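Local coordinates for small heat shock protein hsp20 family (Sulfolobus solfataricus, PDB 4RZK) that probably binds unfolded proteins as a small heat shock chaperone, of which this chain is the alpha-crystallin domain, at residues Ile20-Glu25 with Lys58-Pro63; Pro27-Glu32 with Arg54-Glu59. All coordinates share one frame; numbering follows the deposited sequence.

Interaction 1: residues Ile20-Glu25 with Lys58-Pro63; sequences IKVVAE and KEIDLP
Ile20 meets both Leu62 and Pro63, using a different branch for each. Its CG2 lies 4.3 Å from Leu62 CD2, while CD1 comes within 3.6 Å of CG on the Pro63 ring. With CG1 beside the backbone N (chi1 -77°) and the chain extended beyond it (chi2 -170°), CD1 is carried out to the proline ring. Val22 also divides its branches: CG2 sits 4.1 Å from Leu62 CD2, the two side chains crossing at about a right angle, and CG1 meets Ile60 CD1 tip to tip at 4.2 Å. Leu62 CD2 is therefore shared by Ile20 and Val22. The segments run in opposite senses on facing layers of the immunoglobulin-like beta-sandwich of the alpha-crystallin domain. Their backbones stay well apart, with the CA atoms of Val22 and Ile60 9.0 Å from each other, and no hydrogen bond joins them; the contact is apolar throughout. Ile20 and Val22 are fixed through their backbones to Leu84 and Ile82 of strand 79-85. Around this core, Leu62 also packs on Leu84 and Val22 on Leu45, whereas the exposed Pro63 borders the cluster and touches Glu15.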
loop_
_atom_site.group_PDB
_atom_site.type_symbol
_atom_site.label_atom_id
_atom_site.label_comp_id
_atom_site.label_asym_id
_atom_site.label_seq_id
_atom_site.Cartn_x
_atom_site.Cartn_y
_atom_site.Cartn_z
ATOM N N ILE A 20 -19.308 0.732 11.158
ATOM C CA ILE A 20 -18.702 1.497 10.091
ATOM C C ILE A 20 -17.301 0.950 9.902
ATOM O O ILE A 20 -16.553 0.817 10.850
ATOM C CB ILE A 20 -18.580 2.982 10.433
ATOM C CG1 ILE A 20 -19.918 3.682 10.283
ATOM C CG2 ILE A 20 -17.579 3.643 9.511
ATOM C CD1 ILE A 20 -19.811 5.184 10.372
ATOM N N LYS A 21 -16.941 0.625 8.678
ATOM C CA LYS A 21 -15.637 0.067 8.442
ATOM C C LYS A 21 -14.846 1.089 7.690
ATOM O O LYS A 21 -15.288 1.576 6.668
ATOM C CB LYS A 21 -15.723 -1.247 7.663
ATOM C CG LYS A 21 -16.336 -2.396 8.448
ATOM C CD LYS A 21 -16.411 -3.660 7.609
ATOM C CE LYS A 21 -17.003 -4.814 8.401
ATOM N NZ LYS A 21 -17.106 -6.054 7.583
ATOM N N VAL A 22 -13.643 1.389 8.157
ATOM C CA VAL A 22 -12.772 2.311 7.443
ATOM C C VAL A 22 -11.518 1.611 6.961
ATOM O O VAL A 22 -10.857 0.939 7.720
ATOM C CB VAL A 22 -12.384 3.514 8.304
ATOM C CG1 VAL A 22 -11.393 4.389 7.564
ATOM C CG2 VAL A 22 -13.615 4.312 8.668
ATOM N N VAL A 23 -11.200 1.776 5.689
ATOM C CA VAL A 23 -10.051 1.115 5.103
ATOM C C VAL A 23 -9.013 2.116 4.637
ATOM O O VAL A 23 -9.331 3.039 3.922
ATOM C CB VAL A 23 -10.468 0.267 3.905
ATOM C CG1 VAL A 23 -9.254 -0.180 3.128
ATOM C CG2 VAL A 23 -11.273 -0.924 4.364
ATOM N N ALA A 24 -7.773 1.921 5.058
ATOM C CA ALA A 24 -6.686 2.807 4.696
ATOM C C ALA A 24 -5.463 2.082 4.187
ATOM O O ALA A 24 -5.035 1.113 4.771
ATOM C CB ALA A 24 -6.312 3.676 5.888
ATOM N N GLU A 25 -4.873 2.603 3.129
ATOM C CA GLU A 25 -3.648 2.044 2.637
ATOM C C GLU A 25 -2.516 2.882 3.106
ATOM O O GLU A 25 -2.413 4.046 2.787
ATOM C CB GLU A 25 -3.627 2.099 1.149
ATOM C CG GLU A 25 -4.764 1.394 0.502
ATOM C CD GLU A 25 -4.455 1.177 -0.933
ATOM O OE1 GLU A 25 -3.476 1.748 -1.419
ATOM O OE2 GLU A 25 -5.177 0.415 -1.584
ATOM N N LYS A 58 -4.182 11.073 7.959
ATOM C CA LYS A 58 -5.489 11.268 7.361
ATOM C C LYS A 58 -6.533 11.542 8.417
ATOM O O LYS A 58 -6.469 11.009 9.502
ATOM C CB LYS A 58 -5.900 10.049 6.552
ATOM C CG LYS A 58 -7.300 10.129 5.988
ATOM C CD LYS A 58 -7.321 10.859 4.665
ATOM C CE LYS A 58 -8.379 10.300 3.741
ATOM N NZ LYS A 58 -8.927 11.345 2.848
ATOM N N GLU A 59 -7.504 12.375 8.092
ATOM C CA GLU A 59 -8.628 12.567 8.976
ATOM C C GLU A 59 -9.912 12.400 8.201
ATOM O O GLU A 59 -10.049 12.902 7.100
ATOM C CB GLU A 59 -8.540 13.896 9.710
ATOM C CG GLU A 59 -9.308 15.047 9.107
ATOM C CD GLU A 59 -9.018 16.338 9.832
ATOM O OE1 GLU A 59 -9.533 17.388 9.414
ATOM O OE2 GLU A 59 -8.265 16.297 10.820
ATOM N N ILE A 60 -10.836 11.647 8.771
ATOM C CA ILE A 60 -12.060 11.299 8.094
ATOM C C ILE A 60 -13.261 11.757 8.866
ATOM O O ILE A 60 -13.353 11.524 10.056
ATOM C CB ILE A 60 -12.204 9.788 7.963
ATOM C CG1 ILE A 60 -11.253 9.245 6.906
ATOM C CG2 ILE A 60 -13.637 9.443 7.627
ATOM C CD1 ILE A 60 -10.172 8.366 7.478
ATOM N N ASP A 61 -14.198 12.384 8.177
ATOM C CA ASP A 61 -15.444 12.755 8.797
ATOM C C ASP A 61 -16.375 11.594 8.591
ATOM O O ASP A 61 -16.687 11.235 7.475
ATOM C CB ASP A 61 -16.016 13.996 8.131
ATOM C CG ASP A 61 -15.044 15.147 8.119
ATOM O OD1 ASP A 61 -14.895 15.815 9.156
ATOM O OD2 ASP A 61 -14.423 15.389 7.070
ATOM N N LEU A 62 -16.817 11.005 9.685
ATOM C CA LEU A 62 -17.681 9.848 9.650
ATOM C C LEU A 62 -19.136 10.182 9.382
ATOM O O LEU A 62 -19.611 11.237 9.754
ATOM C CB LEU A 62 -17.534 9.067 10.944
ATOM C CG LEU A 62 -16.110 8.602 11.215
ATOM C CD1 LEU A 62 -15.928 8.235 12.671
ATOM C CD2 LEU A 62 -15.764 7.432 10.320
ATOM N N PRO A 63 -19.840 9.262 8.743
ATOM C CA PRO A 63 -21.265 9.414 8.469
ATOM C C PRO A 63 -22.081 9.484 9.746
ATOM O O PRO A 63 -23.087 10.167 9.771
ATOM C CB PRO A 63 -21.615 8.162 7.668
ATOM C CG PRO A 63 -20.361 7.363 7.565
ATOM C CD PRO A 63 -19.230 8.292 7.835
#

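Interaction 2: residues Pro27-Glu32 with Arg54-Glu59; sequences PGVNKE and RQYYKE
Gly28 and Arg54 bring the two backbones nearest each other, their CA atoms 6.1 Å apart, where the loop 27-32 passes the start of strand 55-61. No backbone hydrogen bond joins the segments. Gly28 turns the loop at a positive phi of 113°, and its CA lies near Arg54 NE. From the strand, Tyr56 sends its OH to the carbonyl O of Pro27 as a hydrogen-bond donor; the modelled 2.3 Å between Tyr56 OH and Pro27 O is implausibly short, and the exact length is doubtful at this resolution. The Pro27 ring crosses the tyrosine side chain at about a right angle, its CD 4.0 Å from Tyr56 CZ. In this alpha-crystallin domain the contact ties the loop between strands 19-25 and 34-39 to strand 55-61 of the beta-sandwich. Val29 CG2, set beside its own backbone N, lies in the plane of the Tyr56 ring at its edge, 3.7 Å from CE2. Arg54 lays its CD 3.5 Å from Pro27 O, then bends at chi3 (-93°); its NH2 forms a salt bridge with Glu25 of the second subunit. Pro27 packs on its counterpart in that subunit, to which Gly28 is also bound through its backbone.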
loop_
_atom_site.group_PDB
_atom_site.type_symbol
_atom_site.label_atom_id
_atom_site.label_comp_id
_atom_site.label_asym_id
_atom_site.label_seq_id
_atom_site.Cartn_x
_atom_site.Cartn_y
_atom_site.Cartn_z
ATOM N N PRO A 27 1.152 1.765 2.989
ATOM C CA PRO A 27 2.270 0.835 2.864
ATOM C C PRO A 27 3.620 1.476 3.184
ATOM O O PRO A 27 3.812 2.673 2.978
ATOM C CB PRO A 27 2.194 0.401 1.406
ATOM C CG PRO A 27 1.564 1.546 0.710
ATOM C CD PRO A 27 0.604 2.154 1.675
ATOM N N GLY A 28 4.535 0.649 3.687
ATOM C CA GLY A 28 5.855 1.078 4.063
ATOM C C GLY A 28 5.984 0.970 5.553
ATOM O O GLY A 28 7.055 0.718 6.089
ATOM N N VAL A 29 4.861 1.125 6.224
ATOM C CA VAL A 29 4.844 1.344 7.649
ATOM C C VAL A 29 4.548 0.067 8.416
ATOM O O VAL A 29 3.711 -0.714 8.004
ATOM C CB VAL A 29 3.813 2.433 7.979
ATOM C CG1 VAL A 29 3.611 2.554 9.449
ATOM C CG2 VAL A 29 4.266 3.755 7.395
ATOM N N ASN A 30 5.256 -0.157 9.516
ATOM C CA ASN A 30 4.986 -1.305 10.374
ATOM C C ASN A 30 3.775 -1.010 11.245
ATOM O O ASN A 30 3.436 0.155 11.447
ATOM C CB ASN A 30 6.192 -1.645 11.251
ATOM C CG ASN A 30 7.381 -2.121 10.457
ATOM O OD1 ASN A 30 7.364 -3.209 9.909
ATOM N ND2 ASN A 30 8.432 -1.311 10.407
ATOM N N LYS A 31 3.131 -2.043 11.782
ATOM C CA LYS A 31 1.856 -1.837 12.459
ATOM C C LYS A 31 1.980 -1.026 13.767
ATOM O O LYS A 31 1.084 -0.233 14.101
ATOM C CB LYS A 31 1.161 -3.186 12.722
ATOM C CG LYS A 31 1.795 -4.065 13.786
ATOM C CD LYS A 31 0.819 -5.149 14.210
ATOM C CE LYS A 31 1.393 -6.072 15.273
ATOM N NZ LYS A 31 0.335 -7.009 15.754
ATOM N N GLU A 32 3.079 -1.197 14.493
ATOM C CA GLU A 32 3.280 -0.442 15.729
ATOM C C GLU A 32 3.496 1.041 15.443
ATOM O O GLU A 32 3.315 1.881 16.323
ATOM C CB GLU A 32 4.459 -0.990 16.542
ATOM C CG GLU A 32 5.528 -1.699 15.753
ATOM C CD GLU A 32 5.066 -3.062 15.277
ATOM O OE1 GLU A 32 4.833 -3.956 16.131
ATOM O OE2 GLU A 32 4.899 -3.226 14.046
ATOM N N ARG A 54 8.345 6.565 4.689
ATOM C CA ARG A 54 7.013 7.072 4.402
ATOM C C ARG A 54 6.237 7.519 5.628
ATOM O O ARG A 54 6.238 6.841 6.633
ATOM C CB ARG A 54 6.228 6.024 3.622
ATOM C CG ARG A 54 6.465 6.111 2.132
ATOM C CD ARG A 54 6.109 4.833 1.420
ATOM N NE ARG A 54 7.258 3.961 1.284
ATOM C CZ ARG A 54 7.883 3.742 0.144
ATOM N NH1 ARG A 54 8.922 2.936 0.102
ATOM N NH2 ARG A 54 7.467 4.334 -0.953
ATOM N N GLN A 55 5.580 8.667 5.543
ATOM C CA GLN A 55 4.732 9.128 6.630
ATOM C C GLN A 55 3.331 9.546 6.165
ATOM O O GLN A 55 3.204 10.239 5.182
ATOM C CB GLN A 55 5.434 10.232 7.429
ATOM C CG GLN A 55 6.236 11.241 6.620
ATOM C CD GLN A 55 7.592 10.739 6.195
ATOM O OE1 GLN A 55 8.354 10.231 6.995
ATOM N NE2 GLN A 55 7.896 10.887 4.924
ATOM N N TYR A 56 2.291 9.101 6.862
ATOM C CA TYR A 56 0.923 9.405 6.467
ATOM C C TYR A 56 0.116 10.006 7.594
ATOM O O TYR A 56 0.289 9.644 8.735
ATOM C CB TYR A 56 0.180 8.158 6.006
ATOM C CG TYR A 56 0.895 7.241 5.055
ATOM C CD1 TYR A 56 0.550 7.199 3.726
ATOM C CD2 TYR A 56 1.872 6.381 5.495
ATOM C CE1 TYR A 56 1.183 6.348 2.854
ATOM C CE2 TYR A 56 2.504 5.528 4.630
ATOM C CZ TYR A 56 2.154 5.519 3.311
ATOM O OH TYR A 56 2.777 4.669 2.441
ATOM N N TYR A 57 -0.765 10.931 7.247
ATOM C CA TYR A 57 -1.792 11.418 8.145
ATOM C C TYR A 57 -3.091 11.552 7.385
ATOM O O TYR A 57 -3.109 12.078 6.295
ATOM C CB TYR A 57 -1.380 12.756 8.747
ATOM C CG TYR A 57 -2.422 13.424 9.598
ATOM C CD1 TYR A 57 -2.416 13.288 10.971
ATOM C CD2 TYR A 57 -3.396 14.211 9.032
ATOM C CE1 TYR A 57 -3.366 13.910 11.753
ATOM C CE2 TYR A 57 -4.347 14.829 9.805
ATOM C CZ TYR A 57 -4.324 14.675 11.161
ATOM O OH TYR A 57 -5.274 15.294 11.913
ATOM N N LYS A 58 -4.182 11.073 7.959
ATOM C CA LYS A 58 -5.489 11.268 7.361
ATOM C C LYS A 58 -6.533 11.542 8.417
ATOM O O LYS A 58 -6.469 11.009 9.502
ATOM C CB LYS A 58 -5.900 10.049 6.552
ATOM C CG LYS A 58 -7.300 10.129 5.988
ATOM C CD LYS A 58 -7.321 10.859 4.665
ATOM C CE LYS A 58 -8.379 10.300 3.741
ATOM N NZ LYS A 58 -8.927 11.345 2.848
ATOM N N GLU A 59 -7.504 12.375 8.092
ATOM C CA GLU A 59 -8.628 12.567 8.976
ATOM C C GLU A 59 -9.912 12.400 8.201
ATOM O O GLU A 59 -10.049 12.902 7.100
ATOM C CB GLU A 59 -8.540 13.896 9.710
ATOM C CG GLU A 59 -9.308 15.047 9.107
ATOM C CD GLU A 59 -9.018 16.338 9.832
ATOM O OE1 GLU A 59 -9.533 17.388 9.414
ATOM O OE2 GLU A 59 -8.265 16.297 10.820
#

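In the fold
The segments of interactions 1 and 2 overlap at Lys58 and Glu59, neither of which touches across either contact; interaction 2 uses the start of strand 55-61, interaction 1 its end and the loop beyond. Their centres lie 14 Å apart. Strand 19-25 supplies the other side of interaction 1 and leads directly into the loop of interaction 2. The two meet where Glu25 O packs 4.3 Å from Tyr56 CE1. Interaction 1 belongs to the sandwich interior, its centre about 6 Å from the centre of the chain, whereas the centre of interaction 2 lies about 10 Å from it, beside the subunit interface. Glu25 also pairs with Arg7 of the second subunit, linking the end of segment 20-25 to that subunit.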